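Local structure of N5-carboxyaminoimidazole ribonucleotide synthetase (Bacillus anthracis, 3QFF) at residues 236-248 with 260-272. The protein probably catalyses the ATP-dependent carboxylation of 5-aminoimidazole ribonucleotide with bicarbonate, giving N5-carboxyaminoimidazole ribonucleotide in purine biosynthesis. Numbering follows the deposited sequence.
Sequences ELSQKAIAYAKVL and VEMFATADGEIYI. With ADP (adenosine-5'-diphosphate), chain C.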
ATOM      1  N   GLU A 236     -10.763 -19.037 -22.919  1.00 40.08           N
ATOM      2  CA  GLU A 236     -11.411 -20.276 -22.487  1.00 40.15           C
ATOM      3  C   GLU A 236     -10.676 -20.934 -21.321  1.00 38.92           C
ATOM      4  O   GLU A 236     -11.316 -21.392 -20.371  1.00 38.70           O
ATOM      5  CB  GLU A 236     -11.548 -21.257 -23.656  1.00 40.81           C
ATOM      6  CG  GLU A 236     -12.708 -20.932 -24.628  1.00 44.00           C
ATOM      7  CD  GLU A 236     -12.587 -19.563 -25.310  1.00 48.71           C
ATOM      8  OE1 GLU A 236     -13.582 -18.799 -25.271  1.00 50.02           O
ATOM      9  OE2 GLU A 236     -11.503 -19.245 -25.871  1.00 49.96           O
ATOM     10  N   LEU A 237      -9.345 -20.985 -21.411  1.00 37.24           N
ATOM     11  CA  LEU A 237      -8.497 -21.446 -20.318  1.00 35.87           C
ATOM     12  C   LEU A 237      -8.636 -20.576 -19.061  1.00 34.97           C
ATOM     13  O   LEU A 237      -8.662 -21.099 -17.941  1.00 34.27           O
ATOM     14  CB  LEU A 237      -7.021 -21.504 -20.744  1.00 35.98           C
ATOM     15  CG  LEU A 237      -6.474 -22.790 -21.377  1.00 36.73           C
ATOM     16  CD1 LEU A 237      -5.092 -22.574 -21.931  1.00 35.77           C
ATOM     17  CD2 LEU A 237      -6.455 -23.940 -20.382  1.00 37.36           C
ATOM     18  N   SER A 238      -8.700 -19.260 -19.255  1.00 33.78           N
ATOM     19  CA  SER A 238      -8.838 -18.309 -18.154  1.00 33.60           C
ATOM     20  C   SER A 238     -10.121 -18.531 -17.383  1.00 32.43           C
ATOM     21  O   SER A 238     -10.103 -18.649 -16.160  1.00 32.17           O
ATOM     22  CB  SER A 238      -8.821 -16.871 -18.674  1.00 33.61           C
ATOM     23  OG  SER A 238      -7.529 -16.537 -19.125  1.00 37.61           O
ATOM     24  N   GLN A 239     -11.232 -18.583 -18.112  1.00 31.78           N
ATOM     25  CA  GLN A 239     -12.545 -18.790 -17.508  1.00 31.70           C
ATOM     26  C   GLN A 239     -12.621 -20.118 -16.757  1.00 30.18           C
ATOM     27  O   GLN A 239     -13.243 -20.195 -15.715  1.00 29.68           O
ATOM     28  CB  GLN A 239     -13.646 -18.720 -18.564  1.00 32.18           C
ATOM     29  CG  GLN A 239     -13.935 -17.313 -19.063  1.00 35.35           C
ATOM     30  CD  GLN A 239     -14.934 -17.286 -20.222  1.00 39.64           C
ATOM     31  OE1 GLN A 239     -15.432 -18.327 -20.669  1.00 41.60           O
ATOM     32  NE2 GLN A 239     -15.220 -16.089 -20.718  1.00 41.24           N
ATOM     33  N   LYS A 240     -11.978 -21.143 -17.306  1.00 29.47           N
ATOM     34  CA  LYS A 240     -11.874 -22.461 -16.690  1.00 28.28           C
ATOM     35  C   LYS A 240     -11.064 -22.445 -15.381  1.00 27.63           C
ATOM     36  O   LYS A 240     -11.507 -22.991 -14.365  1.00 26.86           O
ATOM     37  CB  LYS A 240     -11.228 -23.417 -17.685  1.00 28.51           C
ATOM     38  CG  LYS A 240     -11.414 -24.883 -17.403  1.00 29.38           C
ATOM     39  CD  LYS A 240     -10.679 -25.690 -18.476  1.00 32.09           C
ATOM     40  CE  LYS A 240     -11.470 -26.917 -18.891  1.00 32.91           C
ATOM     41  NZ  LYS A 240     -10.686 -27.742 -19.838  1.00 33.72           N
ATOM     42  N   ALA A 241      -9.878 -21.828 -15.412  1.00 26.51           N
ATOM     43  CA  ALA A 241      -9.051 -21.725 -14.221  1.00 25.97           C
ATOM     44  C   ALA A 241      -9.808 -21.000 -13.109  1.00 25.91           C
ATOM     45  O   ALA A 241      -9.781 -21.438 -11.955  1.00 25.57           O
ATOM     46  CB  ALA A 241      -7.715 -21.015 -14.537  1.00 25.87           C
ATOM     47  N   ILE A 242     -10.496 -19.914 -13.469  1.00 25.86           N
ATOM     48  CA  ILE A 242     -11.276 -19.134 -12.502  1.00 26.33           C
ATOM     49  C   ILE A 242     -12.452 -19.932 -11.944  1.00 26.38           C
ATOM     50  O   ILE A 242     -12.691 -19.927 -10.730  1.00 26.12           O
ATOM     51  CB  ILE A 242     -11.744 -17.785 -13.091  1.00 26.67           C
ATOM     52  CG1 ILE A 242     -10.551 -16.837 -13.208  1.00 26.60           C
ATOM     53  CG2 ILE A 242     -12.790 -17.129 -12.202  1.00 26.33           C
ATOM     54  CD1 ILE A 242     -10.708 -15.840 -14.294  1.00 29.33           C
ATOM     55  N   ALA A 243     -13.170 -20.628 -12.826  1.00 25.99           N
ATOM     56  CA  ALA A 243     -14.277 -21.484 -12.389  1.00 26.22           C
ATOM     57  C   ALA A 243     -13.790 -22.566 -11.417  1.00 25.64           C
ATOM     58  O   ALA A 243     -14.418 -22.812 -10.390  1.00 25.40           O
ATOM     59  CB  ALA A 243     -14.990 -22.120 -13.599  1.00 25.60           C
ATOM     60  N   TYR A 244     -12.659 -23.190 -11.739  1.00 25.75           N
ATOM     61  CA  TYR A 244     -12.094 -24.264 -10.901  1.00 25.57           C
ATOM     62  C   TYR A 244     -11.777 -23.750  -9.501  1.00 25.85           C
ATOM     63  O   TYR A 244     -12.103 -24.404  -8.489  1.00 25.86           O
ATOM     64  CB  TYR A 244     -10.829 -24.840 -11.551  1.00 25.57           C
ATOM     65  CG  TYR A 244     -11.061 -25.799 -12.708  1.00 24.25           C
ATOM     66  CD1 TYR A 244     -10.017 -26.612 -13.173  1.00 24.80           C
ATOM     67  CD2 TYR A 244     -12.307 -25.912 -13.326  1.00 25.37           C
ATOM     68  CE1 TYR A 244     -10.210 -27.499 -14.227  1.00 23.47           C
ATOM     69  CE2 TYR A 244     -12.514 -26.817 -14.384  1.00 25.90           C
ATOM     70  CZ  TYR A 244     -11.452 -27.604 -14.822  1.00 24.63           C
ATOM     71  OH  TYR A 244     -11.639 -28.493 -15.867  1.00 25.41           O
ATOM     72  N   ALA A 245     -11.160 -22.568  -9.446  1.00 26.16           N
ATOM     73  CA  ALA A 245     -10.814 -21.925  -8.176  1.00 26.54           C
ATOM     74  C   ALA A 245     -12.044 -21.629  -7.318  1.00 26.78           C
ATOM     75  O   ALA A 245     -12.040 -21.889  -6.116  1.00 26.16           O
ATOM     76  CB  ALA A 245     -10.001 -20.641  -8.422  1.00 26.55           C
ATOM     77  N   LYS A 246     -13.092 -21.093  -7.940  1.00 27.54           N
ATOM     78  CA  LYS A 246     -14.352 -20.812  -7.239  1.00 28.24           C
ATOM     79  C   LYS A 246     -14.995 -22.069  -6.664  1.00 28.15           C
ATOM     80  O   LYS A 246     -15.463 -22.056  -5.522  1.00 28.33           O
ATOM     81  CB  LYS A 246     -15.336 -20.050  -8.138  1.00 28.73           C
ATOM     82  CG  LYS A 246     -14.776 -18.710  -8.620  1.00 30.75           C
ATOM     83  CD  LYS A 246     -15.844 -17.643  -8.881  1.00 34.56           C
ATOM     84  CE  LYS A 246     -16.314 -17.607 -10.311  1.00 35.61           C
ATOM     85  NZ  LYS A 246     -16.870 -16.247 -10.654  1.00 37.28           N
ATOM     86  N   VAL A 247     -15.011 -23.155  -7.435  1.00 27.97           N
ATOM     87  CA  VAL A 247     -15.549 -24.425  -6.924  1.00 28.82           C
ATOM     88  C   VAL A 247     -14.737 -24.921  -5.731  1.00 28.53           C
ATOM     89  O   VAL A 247     -15.306 -25.326  -4.710  1.00 28.18           O
ATOM     90  CB  VAL A 247     -15.689 -25.510  -8.035  1.00 28.99           C
ATOM     91  CG1 VAL A 247     -15.966 -26.883  -7.434  1.00 30.97           C
ATOM     92  CG2 VAL A 247     -16.812 -25.133  -8.974  1.00 29.18           C
ATOM     93  N   LEU A 248     -13.410 -24.849  -5.833  1.00 28.44           N
ATOM     94  CA  LEU A 248     -12.547 -25.229  -4.712  1.00 28.86           C
ATOM     95  C   LEU A 248     -12.845 -24.434  -3.452  1.00 28.97           C
ATOM     96  O   LEU A 248     -13.007 -25.009  -2.371  1.00 29.46           O
ATOM     97  CB  LEU A 248     -11.075 -25.033  -5.071  1.00 28.46           C
ATOM     98  CG  LEU A 248     -10.311 -26.203  -5.652  1.00 29.60           C
ATOM     99  CD1 LEU A 248      -8.877 -25.776  -5.820  1.00 31.75           C
ATOM    100  CD2 LEU A 248     -10.395 -27.467  -4.769  1.00 27.53           C
ATOM    101  N   VAL A 260      -4.335 -21.256  -5.892  1.00 21.83           N
ATOM    102  CA  VAL A 260      -4.531 -22.522  -6.595  1.00 22.18           C
ATOM    103  C   VAL A 260      -3.518 -22.567  -7.733  1.00 22.65           C
ATOM    104  O   VAL A 260      -3.597 -21.756  -8.651  1.00 23.47           O
ATOM    105  CB  VAL A 260      -5.963 -22.634  -7.163  1.00 22.05           C
ATOM    106  CG1 VAL A 260      -6.230 -24.062  -7.688  1.00 23.11           C
ATOM    107  CG2 VAL A 260      -7.012 -22.240  -6.101  1.00 21.78           C
ATOM    108  N   GLU A 261      -2.545 -23.468  -7.656  1.00 23.19           N
ATOM    109  CA  GLU A 261      -1.584 -23.599  -8.749  1.00 24.40           C
ATOM    110  C   GLU A 261      -2.010 -24.714  -9.674  1.00 24.19           C
ATOM    111  O   GLU A 261      -2.456 -25.762  -9.219  1.00 23.52           O
ATOM    112  CB  GLU A 261      -0.163 -23.831  -8.236  1.00 24.77           C
ATOM    113  CG  GLU A 261       0.403 -22.621  -7.488  1.00 28.90           C
ATOM    114  CD  GLU A 261       1.874 -22.798  -7.164  1.00 34.30           C
ATOM    115  OE1 GLU A 261       2.184 -23.329  -6.077  1.00 37.23           O
ATOM    116  OE2 GLU A 261       2.723 -22.425  -8.010  1.00 38.23           O
ATOM    117  N   MET A 262      -1.846 -24.467 -10.970  1.00 24.70           N
ATOM    118  CA  MET A 262      -2.440 -25.274 -12.025  1.00 25.88           C
ATOM    119  C   MET A 262      -1.482 -25.444 -13.194  1.00 25.97           C
ATOM    120  O   MET A 262      -0.611 -24.608 -13.393  1.00 26.03           O
ATOM    121  CB  MET A 262      -3.714 -24.594 -12.532  1.00 26.10           C
ATOM    122  CG  MET A 262      -4.890 -24.655 -11.551  1.00 28.18           C
ATOM    123  SD  MET A 262      -6.265 -23.587 -12.047  1.00 29.83           S
ATOM    124  CE  MET A 262      -5.907 -22.125 -11.101  1.00 32.36           C
ATOM    125  N   PHE A 263      -1.643 -26.545 -13.933  1.00 26.65           N
ATOM    126  CA  PHE A 263      -1.001 -26.765 -15.230  1.00 27.11           C
ATOM    127  C   PHE A 263      -2.051 -26.624 -16.347  1.00 28.12           C
ATOM    128  O   PHE A 263      -3.137 -27.236 -16.291  1.00 27.96           O
ATOM    129  CB  PHE A 263      -0.385 -28.173 -15.327  1.00 27.63           C
ATOM    130  CG  PHE A 263       0.586 -28.528 -14.221  1.00 28.66           C
ATOM    131  CD1 PHE A 263       0.380 -29.667 -13.455  1.00 29.27           C
ATOM    132  CD2 PHE A 263       1.720 -27.757 -13.975  1.00 30.47           C
ATOM    133  CE1 PHE A 263       1.276 -30.034 -12.449  1.00 31.49           C
ATOM    134  CE2 PHE A 263       2.621 -28.108 -12.963  1.00 32.07           C
ATOM    135  CZ  PHE A 263       2.397 -29.249 -12.198  1.00 30.85           C
ATOM    136  N   ALA A 264      -1.725 -25.818 -17.356  1.00 28.70           N
ATOM    137  CA  ALA A 264      -2.585 -25.609 -18.510  1.00 29.88           C
ATOM    138  C   ALA A 264      -1.945 -26.231 -19.750  1.00 31.05           C
ATOM    139  O   ALA A 264      -0.782 -25.954 -20.057  1.00 30.76           O
ATOM    140  CB  ALA A 264      -2.822 -24.119 -18.720  1.00 30.48           C
ATOM    141  N   THR A 265      -2.686 -27.083 -20.454  1.00 32.38           N
ATOM    142  CA  THR A 265      -2.134 -27.738 -21.647  1.00 33.79           C
ATOM    143  C   THR A 265      -2.420 -26.935 -22.914  1.00 34.92           C
ATOM    144  O   THR A 265      -3.210 -25.984 -22.892  1.00 35.49           O
ATOM    145  CB  THR A 265      -2.639 -29.191 -21.823  1.00 33.60           C
ATOM    146  OG1 THR A 265      -4.021 -29.179 -22.213  1.00 33.07           O
ATOM    147  CG2 THR A 265      -2.431 -29.999 -20.535  1.00 33.48           C
ATOM    148  N   ALA A 266      -1.758 -27.305 -24.009  1.00 36.40           N
ATOM    149  CA  ALA A 266      -2.039 -26.714 -25.317  1.00 37.66           C
ATOM    150  C   ALA A 266      -3.482 -27.010 -25.720  1.00 38.64           C
ATOM    151  O   ALA A 266      -4.187 -26.126 -26.218  1.00 39.44           O
ATOM    152  CB  ALA A 266      -1.057 -27.233 -26.358  1.00 37.91           C
ATOM    153  N   ASP A 267      -3.920 -28.243 -25.466  1.00 39.58           N
ATOM    154  CA  ASP A 267      -5.302 -28.681 -25.715  1.00 40.16           C
ATOM    155  C   ASP A 267      -6.356 -27.977 -24.863  1.00 39.36           C
ATOM    156  O   ASP A 267      -7.554 -28.220 -25.026  1.00 39.90           O
ATOM    157  CB  ASP A 267      -5.425 -30.193 -25.506  1.00 41.10           C
ATOM    158  CG  ASP A 267      -5.008 -30.989 -26.731  1.00 44.55           C
ATOM    159  OD1 ASP A 267      -4.525 -32.138 -26.555  1.00 48.26           O
ATOM    160  OD2 ASP A 267      -5.159 -30.464 -27.862  1.00 47.68           O
ATOM    161  N   GLY A 268      -5.918 -27.107 -23.959  1.00 37.89           N
ATOM    162  CA  GLY A 268      -6.844 -26.383 -23.110  1.00 35.93           C
ATOM    163  C   GLY A 268      -7.298 -27.155 -21.880  1.00 34.48           C
ATOM    164  O   GLY A 268      -8.333 -26.841 -21.313  1.00 34.00           O
ATOM    165  N   GLU A 269      -6.530 -28.156 -21.455  1.00 33.81           N
ATOM    166  CA  GLU A 269      -6.837 -28.843 -20.189  1.00 33.46           C
ATOM    167  C   GLU A 269      -6.227 -28.094 -19.019  1.00 32.60           C
ATOM    168  O   GLU A 269      -5.137 -27.520 -19.138  1.00 31.56           O
ATOM    169  CB  GLU A 269      -6.288 -30.261 -20.164  1.00 33.55           C
ATOM    170  CG  GLU A 269      -6.991 -31.240 -21.081  1.00 37.06           C
ATOM    171  CD  GLU A 269      -6.190 -32.516 -21.268  1.00 41.29           C
ATOM    172  OE1 GLU A 269      -6.768 -33.609 -21.097  1.00 43.24           O
ATOM    173  OE2 GLU A 269      -4.977 -32.427 -21.576  1.00 43.82           O
ATOM    174  N   ILE A 270      -6.931 -28.113 -17.888  1.00 31.39           N
ATOM    175  CA  ILE A 270      -6.368 -27.640 -16.635  1.00 30.57           C
ATOM    176  C   ILE A 270      -6.247 -28.815 -15.666  1.00 29.67           C
ATOM    177  O   ILE A 270      -7.195 -29.591 -15.498  1.00 29.27           O
ATOM    178  CB  ILE A 270      -7.207 -26.493 -15.983  1.00 30.87           C
ATOM    179  CG1 ILE A 270      -7.279 -25.252 -16.888  1.00 32.14           C
ATOM    180  CG2 ILE A 270      -6.658 -26.130 -14.586  1.00 30.38           C
ATOM    181  CD1 ILE A 270      -6.066 -24.337 -16.818  1.00 35.65           C
ATOM    182  N   TYR A 271      -5.075 -28.950 -15.053  1.00 28.56           N
ATOM    183  CA  TYR A 271      -4.904 -29.837 -13.904  1.00 28.31           C
ATOM    184  C   TYR A 271      -4.447 -29.041 -12.690  1.00 27.83           C
ATOM    185  O   TYR A 271      -3.562 -28.185 -12.808  1.00 27.65           O
ATOM    186  CB  TYR A 271      -3.922 -30.969 -14.231  1.00 28.74           C
ATOM    187  CG  TYR A 271      -4.420 -31.836 -15.382  1.00 31.05           C
ATOM    188  CD1 TYR A 271      -3.991 -31.609 -16.696  1.00 33.32           C
ATOM    189  CD2 TYR A 271      -5.357 -32.845 -15.159  1.00 33.90           C
ATOM    190  CE1 TYR A 271      -4.472 -32.390 -17.766  1.00 35.13           C
ATOM    191  CE2 TYR A 271      -5.843 -33.634 -16.211  1.00 36.68           C
ATOM    192  CZ  TYR A 271      -5.392 -33.402 -17.511  1.00 37.08           C
ATOM    193  OH  TYR A 271      -5.884 -34.179 -18.546  1.00 38.75           O
ATOM    194  N   ILE A 272      -5.055 -29.313 -11.534  1.00 27.04           N
ATOM    195  CA  ILE A 272      -4.669 -28.648 -10.290  1.00 27.03           C
ATOM    196  C   ILE A 272      -3.410 -29.304  -9.726  1.00 26.89           C
ATOM    197  O   ILE A 272      -3.384 -30.515  -9.521  1.00 26.73           O
ATOM    198  CB  ILE A 272      -5.781 -28.695  -9.203  1.00 26.36           C
ATOM    199  CG1 ILE A 272      -7.173 -28.380  -9.785  1.00 27.24           C
ATOM    200  CG2 ILE A 272      -5.422 -27.764  -8.046  1.00 25.55           C
ATOM    201  CD1 ILE A 272      -7.356 -26.958 -10.336  1.00 26.25           C
TER
HETATM  202  PB  ADP C 400       6.886 -27.780  -5.060  1.00 62.88           P
HETATM  203  O1B ADP C 400       8.318 -28.013  -4.636  1.00 62.84           O
HETATM  204  O2B ADP C 400       5.890 -28.067  -3.957  1.00 62.26           O
HETATM  205  O3B ADP C 400       6.680 -26.462  -5.767  1.00 62.65           O
HETATM  206  PA  ADP C 400       5.499 -28.963  -7.337  1.00 60.58           P
HETATM  207  O1A ADP C 400       4.890 -27.588  -7.520  1.00 61.16           O
HETATM  208  O2A ADP C 400       4.609 -30.168  -7.137  1.00 60.28           O
HETATM  209  O3A ADP C 400       6.617 -28.944  -6.160  1.00 61.78           O
HETATM  210  O5' ADP C 400       6.384 -29.281  -8.640  1.00 59.78           O
HETATM  211  C5' ADP C 400       7.539 -28.495  -8.927  1.00 59.37           C
HETATM  212  C4' ADP C 400       7.675 -28.330 -10.433  1.00 58.68           C
HETATM  213  O4' ADP C 400       7.776 -29.620 -11.041  1.00 57.97           O
HETATM  214  C3' ADP C 400       6.457 -27.654 -11.044  1.00 58.29           C
HETATM  215  O3' ADP C 400       6.674 -26.248 -11.203  1.00 59.10           O
HETATM  216  C2' ADP C 400       6.268 -28.355 -12.374  1.00 58.33           C
HETATM  217  O2' ADP C 400       6.916 -27.613 -13.411  1.00 57.59           O
HETATM  218  C1' ADP C 400       6.968 -29.697 -12.221  1.00 57.50           C
HETATM  219  N9  ADP C 400       5.961 -30.787 -12.082  1.00 56.66           N
HETATM  220  C8  ADP C 400       5.454 -31.254 -10.922  1.00 56.00           C
HETATM  221  N7  ADP C 400       4.560 -32.250 -11.141  1.00 55.36           N
HETATM  222  C5  ADP C 400       4.483 -32.440 -12.468  1.00 54.99           C
HETATM  223  C6  ADP C 400       3.727 -33.340 -13.377  1.00 54.68           C
HETATM  224  N6  ADP C 400       2.854 -34.259 -12.893  1.00 52.96           N
HETATM  225  N1  ADP C 400       3.942 -33.206 -14.710  1.00 54.85           N
HETATM  226  C2  ADP C 400       4.802 -32.299 -15.210  1.00 54.93           C
HETATM  227  N3  ADP C 400       5.517 -31.456 -14.443  1.00 55.17           N
HETATM  228  C4  ADP C 400       5.408 -31.477 -13.089  1.00 55.74           C
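Segment 236-248 of helix 235-251 runs along one side of a beta hairpin, its axis 9.8 Å from that of strand 260-264 and at 29° to that of strand 270-272; Leu237 lies beside Gly268 at the turn, and Ala245 and Leu248 meet Val260. Leu237 places CD2 3.6 Å from Ile270 CD1 and against Ala264 CB. Lys240 extends CG anti to its backbone nitrogen (chi1 -162°) and runs past Ile270 in the opposite direction, its CD against Ile270 CG1. A bend at chi3 then delivers NZ to Gly268 O, a hydrogen bond of 2.9 Å with a C=O...N angle of 147° and the donor tilted slightly from the carbonyl plane. That carbonyl belongs to the last residue of a type I turn, Thr265 to Gly268, where Gly268 takes a positive phi. Thr265 OG1 accepts the N-H of Glu269 at 2.8 Å, alongside the backbone bonds Gly268 N to Thr265 O and Thr265 N to Glu269 O that close the turn. In the ATP-grasp domain this hairpin forms one margin of a large antiparallel sheet, with strand 256-264 next to strand 195-203, and the helix covers one face. The other face is turned to the nucleotide: Phe263, stacked with Phe193, brings CE2 to 3.7 Å from C2' of ADP, while its neighbours Met262 and Ala264 point toward the helix. Met262 SD packs 3.9 Å from Ala241 CB; Ala241 and Ala245 present just a methyl to the sheet, Ala245 CB meeting Val260 CG2. Tyr244, whose CB also points toward the hairpin, sets its ring at a slant to Ile270, CE1 3.6 Å from Ile270 CB, and its CD1 meets Ile272 CD1. Further along, Leu248 CD1 rests on both methyls of Val260, 3.7 Å from CG1, with Leu275 touching both side chains.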